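PDB 5J3U: protein Kinase A from Toxoplasma gondii, which binds cAMP in two cyclic nucleotide-binding domains of its regulatory region and probably inhibits the kinase catalytic subunit. Local coordinates for residues Lys129-Ser132 with Met133-Phe137; Thr118-Ala121 with Ile122-Ala126. All coordinates share one frame; numbering follows the deposited sequence. Where two conformers were deposited one is given.

Contact 1 (Lys129-Ser132 with Met133-Phe137); sequences KRRS and MYDSF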
ATOM      1  N   LYS A 129      -4.541   0.685 -14.323  1.00 17.98           N
ATOM      2  CA  LYS A 129      -5.365  -0.496 -14.443  1.00 18.45           C
ATOM      3  C   LYS A 129      -5.593  -1.217 -13.112  1.00 16.75           C
ATOM      4  O   LYS A 129      -6.730  -1.670 -12.825  1.00 16.12           O
ATOM      5  CB  LYS A 129      -4.755  -1.461 -15.432  1.00 21.71           C
ATOM      6  CG  LYS A 129      -5.704  -2.585 -15.744  1.00 26.28           C
ATOM      7  CD  LYS A 129      -5.268  -3.446 -16.927  1.00 30.55           C
ATOM      8  CE  LYS A 129      -6.098  -4.732 -16.923  1.00 33.66           C
ATOM      9  NZ  LYS A 129      -5.668  -5.601 -18.046  1.00 36.29           N
ATOM     10  N   ARG A 130      -4.527  -1.351 -12.333  0.70 16.26           N
ATOM     11  CA  ARG A 130      -4.653  -2.006 -11.047  0.70 17.51           C
ATOM     12  C   ARG A 130      -5.681  -1.293 -10.162  0.70 15.56           C
ATOM     13  O   ARG A 130      -6.502  -1.932  -9.518  0.70 12.13           O
ATOM     14  CB  ARG A 130      -3.306  -2.116 -10.337  0.70 20.32           C
ATOM     15  CG  ARG A 130      -3.351  -3.063  -9.147  0.70 22.91           C
ATOM     16  CD  ARG A 130      -3.613  -4.439  -9.754  0.70 26.00           C
ATOM     17  NE  ARG A 130      -3.817  -5.562  -8.869  0.70 30.16           N
ATOM     18  CZ  ARG A 130      -4.994  -6.002  -8.401  0.70 26.95           C
ATOM     19  NH1 ARG A 130      -6.132  -5.336  -8.602  0.70 27.16           N
ATOM     20  NH2 ARG A 130      -5.002  -7.102  -7.675  0.70 21.53           N
ATOM     21  N   ARG A 131      -5.600   0.032 -10.128  1.00 15.69           N
ATOM     22  CA  ARG A 131      -6.510   0.865  -9.314  1.00 16.78           C
ATOM     23  C   ARG A 131      -7.954   0.641  -9.735  1.00 14.31           C
ATOM     24  O   ARG A 131      -8.839   0.439  -8.885  1.00 12.39           O
ATOM     25  CB  ARG A 131      -6.092   2.365  -9.356  1.00 20.02           C
ATOM     26  CG  ARG A 131      -7.100   3.402  -8.863  1.00 27.52           C
ATOM     27  CD  ARG A 131      -7.744   3.090  -7.511  1.00 35.33           C
ATOM     28  NE  ARG A 131      -8.610   4.183  -7.038  1.00 42.65           N
ATOM     29  CZ  ARG A 131      -9.860   4.403  -7.431  1.00 48.71           C
ATOM     30  NH1 ARG A 131     -10.526   5.422  -6.887  1.00 54.48           N
ATOM     31  NH2 ARG A 131     -10.445   3.646  -8.369  1.00 54.83           N
ATOM     32  N   SER A 132      -8.181   0.641 -11.064  0.70 13.27           N
ATOM     33  CA  SER A 132      -9.505   0.421 -11.594  0.70 13.23           C
ATOM     34  C   SER A 132     -10.021  -0.984 -11.234  0.70 12.34           C
ATOM     35  O   SER A 132     -11.168  -1.157 -10.838  0.70 10.33           O
ATOM     36  CB  SER A 132      -9.510   0.672 -13.102  0.70 13.48           C
ATOM     37  OG  SER A 132     -10.822   0.508 -13.569  0.70 15.68           O
ATOM     38  N   MET A 133      -9.143  -1.973 -11.312  1.00 11.76           N
ATOM     39  CA  MET A 133      -9.506  -3.352 -10.976  1.00 12.71           C
ATOM     40  C   MET A 133      -9.816  -3.461  -9.478  1.00 11.47           C
ATOM     41  O   MET A 133     -10.773  -4.163  -9.116  1.00 10.56           O
ATOM     42  CB  MET A 133      -8.406  -4.326 -11.389  1.00 15.21           C
ATOM     43  CG  MET A 133      -8.238  -4.399 -12.900  1.00 18.14           C
ATOM     44  SD  MET A 133      -9.611  -5.222 -13.743  1.00 25.55           S
ATOM     45  CE  MET A 133      -9.283  -6.931 -13.347  1.00 29.53           C
ATOM     46  N   TYR A 134      -9.071  -2.724  -8.645  1.00 11.14           N
ATOM     47  CA  TYR A 134      -9.395  -2.702  -7.192  1.00 11.52           C
ATOM     48  C   TYR A 134     -10.769  -2.067  -6.980  1.00 10.93           C
ATOM     49  O   TYR A 134     -11.591  -2.594  -6.218  1.00 10.89           O
ATOM     50  CB  TYR A 134      -8.385  -1.944  -6.353  1.00 12.30           C
ATOM     51  CG  TYR A 134      -7.105  -2.664  -6.025  1.00 12.16           C
ATOM     52  CD1 TYR A 134      -7.095  -3.984  -5.561  1.00 12.36           C
ATOM     53  CD2 TYR A 134      -5.879  -1.958  -6.093  1.00 12.51           C
ATOM     54  CE1 TYR A 134      -5.897  -4.616  -5.216  1.00 13.77           C
ATOM     55  CE2 TYR A 134      -4.674  -2.559  -5.730  1.00 13.52           C
ATOM     56  CZ  TYR A 134      -4.680  -3.870  -5.295  1.00 14.55           C
ATOM     57  OH  TYR A 134      -3.474  -4.427  -4.956  1.00 15.96           O
ATOM     58  N   ASP A 135     -11.045  -0.973  -7.681  1.00 10.90           N
ATOM     59  CA  ASP A 135     -12.349  -0.370  -7.555  1.00 13.45           C
ATOM     60  C   ASP A 135     -13.518  -1.288  -7.929  1.00 12.50           C
ATOM     61  O   ASP A 135     -14.513  -1.345  -7.232  1.00 11.60           O
ATOM     62  CB  ASP A 135     -12.415   0.890  -8.346  1.00 16.88           C
ATOM     63  CG  ASP A 135     -13.559   1.770  -7.898  1.00 22.99           C
ATOM     64  OD1 ASP A 135     -13.733   1.996  -6.646  1.00 28.76           O
ATOM     65  OD2 ASP A 135     -14.243   2.233  -8.816  1.00 27.92           O
ATOM     66  N   SER A 136     -13.349  -2.008  -9.040  1.00 11.48           N
ATOM     67  CA  SER A 136     -14.277  -3.004  -9.497  1.00 12.25           C
ATOM     68  C   SER A 136     -14.484  -4.104  -8.521  1.00 12.00           C
ATOM     69  O   SER A 136     -15.642  -4.441  -8.182  1.00 11.31           O
ATOM     70  CB  SER A 136     -13.820  -3.530 -10.831  1.00 13.79           C
ATOM     71  OG  SER A 136     -14.727  -4.485 -11.262  1.00 17.43           O
ATOM     72  N   PHE A 137     -13.381  -4.592  -7.954  1.00 10.65           N
ATOM     73  CA  PHE A 137     -13.394  -5.689  -6.994  1.00 10.38           C
ATOM     74  C   PHE A 137     -14.168  -5.257  -5.775  1.00 10.48           C
ATOM     75  O   PHE A 137     -15.053  -5.970  -5.349  1.00 11.63           O
ATOM     76  CB  PHE A 137     -11.980  -6.073  -6.662  1.00 10.71           C
ATOM     77  CG  PHE A 137     -11.831  -6.959  -5.458  1.00 10.62           C
ATOM     78  CD1 PHE A 137     -12.375  -8.226  -5.467  1.00 11.21           C
ATOM     79  CD2 PHE A 137     -11.105  -6.519  -4.361  1.00 11.71           C
ATOM     80  CE1 PHE A 137     -12.221  -9.073  -4.357  1.00 11.84           C
ATOM     81  CE2 PHE A 137     -10.928  -7.348  -3.262  1.00 10.52           C
ATOM     82  CZ  PHE A 137     -11.499  -8.616  -3.268  1.00 10.17           C
TER
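Met133 leans back over the preceding turn: its CG sits 3.1 Å from Lys129 O, the same carbonyl that accepts the hydrogen bond of Met133 N. CG lies beside its own backbone N (chi1 -66°), and bends at chi2 and chi3 then carry the thioether end away from residues 129-132. Tyr134 comes next, stacked against Arg130. In one of two modelled conformers, the Arg130 guanidinium lies flat on the phenol ring, the planes 21° apart and CZ 4.0 Å from the ring centroid, a cation-pi stack offset toward the ring rim. The bend at Arg130 chi2 (66°) turns the chain so that NH1 rests 3.5 Å from Tyr134 CD1. Beyond the stack, Arg130 NH2 forms a salt bridge with Glu184 and Tyr134 OH is hydrogen-bonded to Thr161, which together would fix both groups. This i to i+4 spacing belongs to the helix 116-138 that leads from the first cyclic nucleotide-binding domain toward the second, and here its side chains reach parts of the second domain. Asp135 follows, lying alongside Arg131 and pointing the same way. Arg131 NH2 is 3.4 Å from Asp135 CB but 4.1 Å from Asp135 OD1, which stands well out of the guanidinium plane; no N-H points at it, so any attraction would be one of charge only, and Arg131 NE spends its salt bridge on Asp157. Last comes Ser136, whose N bonds to Ser132 O at 3.0 Å.

Contact 2 (Thr118-Ala121 with Ile122-Ala126); sequences TFNA and IVKDA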
ATOM      1  N   THR A 118      10.347   6.502 -18.468  1.00 16.81           N
ATOM      2  CA  THR A 118      10.359   5.127 -17.936  1.00 17.24           C
ATOM      3  C   THR A 118       9.048   4.861 -17.184  1.00 16.64           C
ATOM      4  O   THR A 118       8.455   3.811 -17.335  1.00 15.19           O
ATOM      5  CB  THR A 118      11.589   4.868 -17.056  1.00 19.05           C
ATOM      6  OG1 THR A 118      12.762   5.112 -17.855  1.00 20.02           O
ATOM      7  CG2 THR A 118      11.613   3.424 -16.528  1.00 19.02           C
ATOM      8  N   PHE A 119       8.623   5.832 -16.402  1.00 15.69           N
ATOM      9  CA  PHE A 119       7.323   5.721 -15.747  1.00 16.31           C
ATOM     10  C   PHE A 119       6.181   5.458 -16.745  1.00 16.09           C
ATOM     11  O   PHE A 119       5.360   4.537 -16.560  1.00 15.41           O
ATOM     12  CB  PHE A 119       7.057   6.950 -14.909  1.00 16.16           C
ATOM     13  CG  PHE A 119       5.738   6.901 -14.216  1.00 16.54           C
ATOM     14  CD1 PHE A 119       5.596   6.166 -13.036  1.00 16.12           C
ATOM     15  CD2 PHE A 119       4.650   7.563 -14.742  1.00 17.29           C
ATOM     16  CE1 PHE A 119       4.365   6.127 -12.366  1.00 16.70           C
ATOM     17  CE2 PHE A 119       3.405   7.503 -14.092  1.00 16.61           C
ATOM     18  CZ  PHE A 119       3.288   6.796 -12.919  1.00 17.51           C
ATOM     19  N   ASN A 120       6.144   6.241 -17.813  1.00 17.24           N
ATOM     20  CA  ASN A 120       5.152   6.047 -18.869  1.00 18.44           C
ATOM     21  C   ASN A 120       5.224   4.729 -19.527  1.00 17.94           C
ATOM     22  O   ASN A 120       4.200   4.102 -19.731  1.00 18.79           O
ATOM     23  CB  ASN A 120       5.200   7.157 -19.952  1.00 20.28           C
ATOM     24  CG  ASN A 120       4.618   8.461 -19.458  1.00 25.44           C
ATOM     25  OD1 ASN A 120       3.989   8.514 -18.389  1.00 28.39           O
ATOM     26  ND2 ASN A 120       4.855   9.527 -20.201  1.00 26.32           N
ATOM     27  N   ALA A 121       6.430   4.269 -19.839  1.00 16.95           N
ATOM     28  CA  ALA A 121       6.597   2.984 -20.533  1.00 16.58           C
ATOM     29  C   ALA A 121       6.261   1.738 -19.686  1.00 17.63           C
ATOM     30  O   ALA A 121       5.655   0.811 -20.182  1.00 17.72           O
ATOM     31  CB  ALA A 121       8.038   2.877 -21.023  1.00 17.91           C
ATOM     32  N   ILE A 122       6.672   1.715 -18.419  1.00 16.52           N
ATOM     33  CA  ILE A 122       6.655   0.490 -17.597  1.00 17.94           C
ATOM     34  C   ILE A 122       5.551   0.483 -16.534  1.00 18.51           C
ATOM     35  O   ILE A 122       4.980  -0.582 -16.277  1.00 17.87           O
ATOM     36  CB  ILE A 122       7.983   0.291 -16.864  1.00 19.22           C
ATOM     37  CG1 ILE A 122       9.179   0.335 -17.842  1.00 19.71           C
ATOM     38  CG2 ILE A 122       7.984  -0.991 -16.007  1.00 19.19           C
ATOM     39  CD1 ILE A 122       9.221  -0.841 -18.813  1.00 21.98           C
ATOM     40  N   VAL A 123       5.274   1.647 -15.935  1.00 17.17           N
ATOM     41  CA  VAL A 123       4.442   1.744 -14.734  1.00 18.35           C
ATOM     42  C   VAL A 123       3.012   2.262 -14.906  1.00 19.45           C
ATOM     43  O   VAL A 123       2.111   1.750 -14.279  1.00 18.03           O
ATOM     44  CB  VAL A 123       5.077   2.644 -13.674  1.00 18.42           C
ATOM     45  CG1 VAL A 123       4.407   2.411 -12.306  1.00 18.97           C
ATOM     46  CG2 VAL A 123       6.551   2.367 -13.523  1.00 19.03           C
ATOM     47  N   LYS A 124       2.833   3.281 -15.731  1.00 19.43           N
ATOM     48  CA  LYS A 124       1.636   4.152 -15.688  1.00 21.93           C
ATOM     49  C   LYS A 124       0.344   3.361 -15.992  1.00 22.57           C
ATOM     50  O   LYS A 124      -0.602   3.404 -15.213  1.00 19.38           O
ATOM     51  CB  LYS A 124       1.791   5.329 -16.634  1.00 22.09           C
ATOM     52  CG  LYS A 124       0.609   6.279 -16.589  1.00 26.48           C
ATOM     53  CD  LYS A 124       0.799   7.499 -17.473  1.00 30.12           C
ATOM     54  CE  LYS A 124      -0.500   8.292 -17.492  1.00 35.00           C
ATOM     55  NZ  LYS A 124      -0.214   9.720 -17.790  1.00 38.71           N
ATOM     56  N   ASP A 125       0.341   2.648 -17.108  1.00 21.39           N
ATOM     57  CA  ASP A 125      -0.804   1.809 -17.491  1.00 24.27           C
ATOM     58  C   ASP A 125      -1.093   0.713 -16.473  1.00 20.70           C
ATOM     59  O   ASP A 125      -2.266   0.532 -16.112  1.00 20.65           O
ATOM     60  CB  ASP A 125      -0.602   1.242 -18.912  1.00 26.70           C
ATOM     61  CG  ASP A 125      -0.670   2.348 -20.010  1.00 30.70           C
ATOM     62  OD1 ASP A 125      -1.076   3.492 -19.715  1.00 38.05           O
ATOM     63  OD2 ASP A 125      -0.294   2.079 -21.185  1.00 37.25           O
ATOM     64  N   ALA A 126      -0.062   0.013 -15.993  1.00 18.39           N
ATOM     65  CA  ALA A 126      -0.237  -1.053 -15.031  1.00 18.84           C
ATOM     66  C   ALA A 126      -0.864  -0.519 -13.748  1.00 17.66           C
ATOM     67  O   ALA A 126      -1.766  -1.139 -13.165  1.00 16.12           O
ATOM     68  CB  ALA A 126       1.081  -1.715 -14.697  1.00 19.77           C
TER
HETATM   69  O   HOH W   1       2.514   2.184 -19.076  1.00 23.41           O
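The Phe119 ring has Lys124 CA over one face, while Val123 CB approaches obliquely, 3.6 Å from Phe119 CD1. Val123 and Lys124 each cross the phenyl side chain at about a right angle, Val123 CG1 meeting CE1 and Lys124 CB lying 3.7 Å from CE2. With CG anti to the Phe119 N (chi1 180°), the ring is thrown forward over the next turn, where these two residues can meet it.

The motif beneath is a wider pi-type turn, set just ahead of a kink in helix 116-138, within the first cyclic nucleotide-binding domain. Phe119 O marks it by accepting twice: from Val123 N at 3.0 Å and from Lys124 N at 2.9 Å, the two donors reaching it from opposite faces of the carbonyl plane. Both bonds are bent, 145° and 138° at hydrogen, and one oxygen thus serves an i+4 and an i+5 donor. The turn before keeps ordinary form, with Ile122 N bonded to Thr118 O, and Ile122 also packs on helix 27-36.

Leu93 and Leu94 of helix 91-95, and Leu21, also pack against the ring, and the Phe119 side chain lies about 10 Å from the bound cAMP. The Lys124 chain runs out extended beside Asn120, its CD 3.5 Å from Asn120 OD1, and its NZ is hydrogen-bonded to the carbonyls of Leu93 and Leu94. Asn120 OD1, buried by that aliphatic chain, has no partner in the model. At the kink a water takes the place of a backbone bond, donating to Asn120 O at 2.6 Å and accepting from Asp125 N at 3.0 Å.

Read from the N terminus, contact 2 comes first and contact 1 opens only after it has closed; the two stand in series on helix 116-138, their centres about 16 Å apart, with neither nesting nor crossing. Each covers about two and a half turns and joins residues mostly four apart, so neither closes a loop beyond the helix itself. They differ in what their outer side chains meet. Residues 118-126 face the first cyclic nucleotide-binding domain, through helices 27-36 and 91-95, and include the kink. Residues 129-137, in regular helix, mainly meet helix 149-157 and strand 159-165, with Arg130 also touching Ser24. One helix thus ties the two domains together.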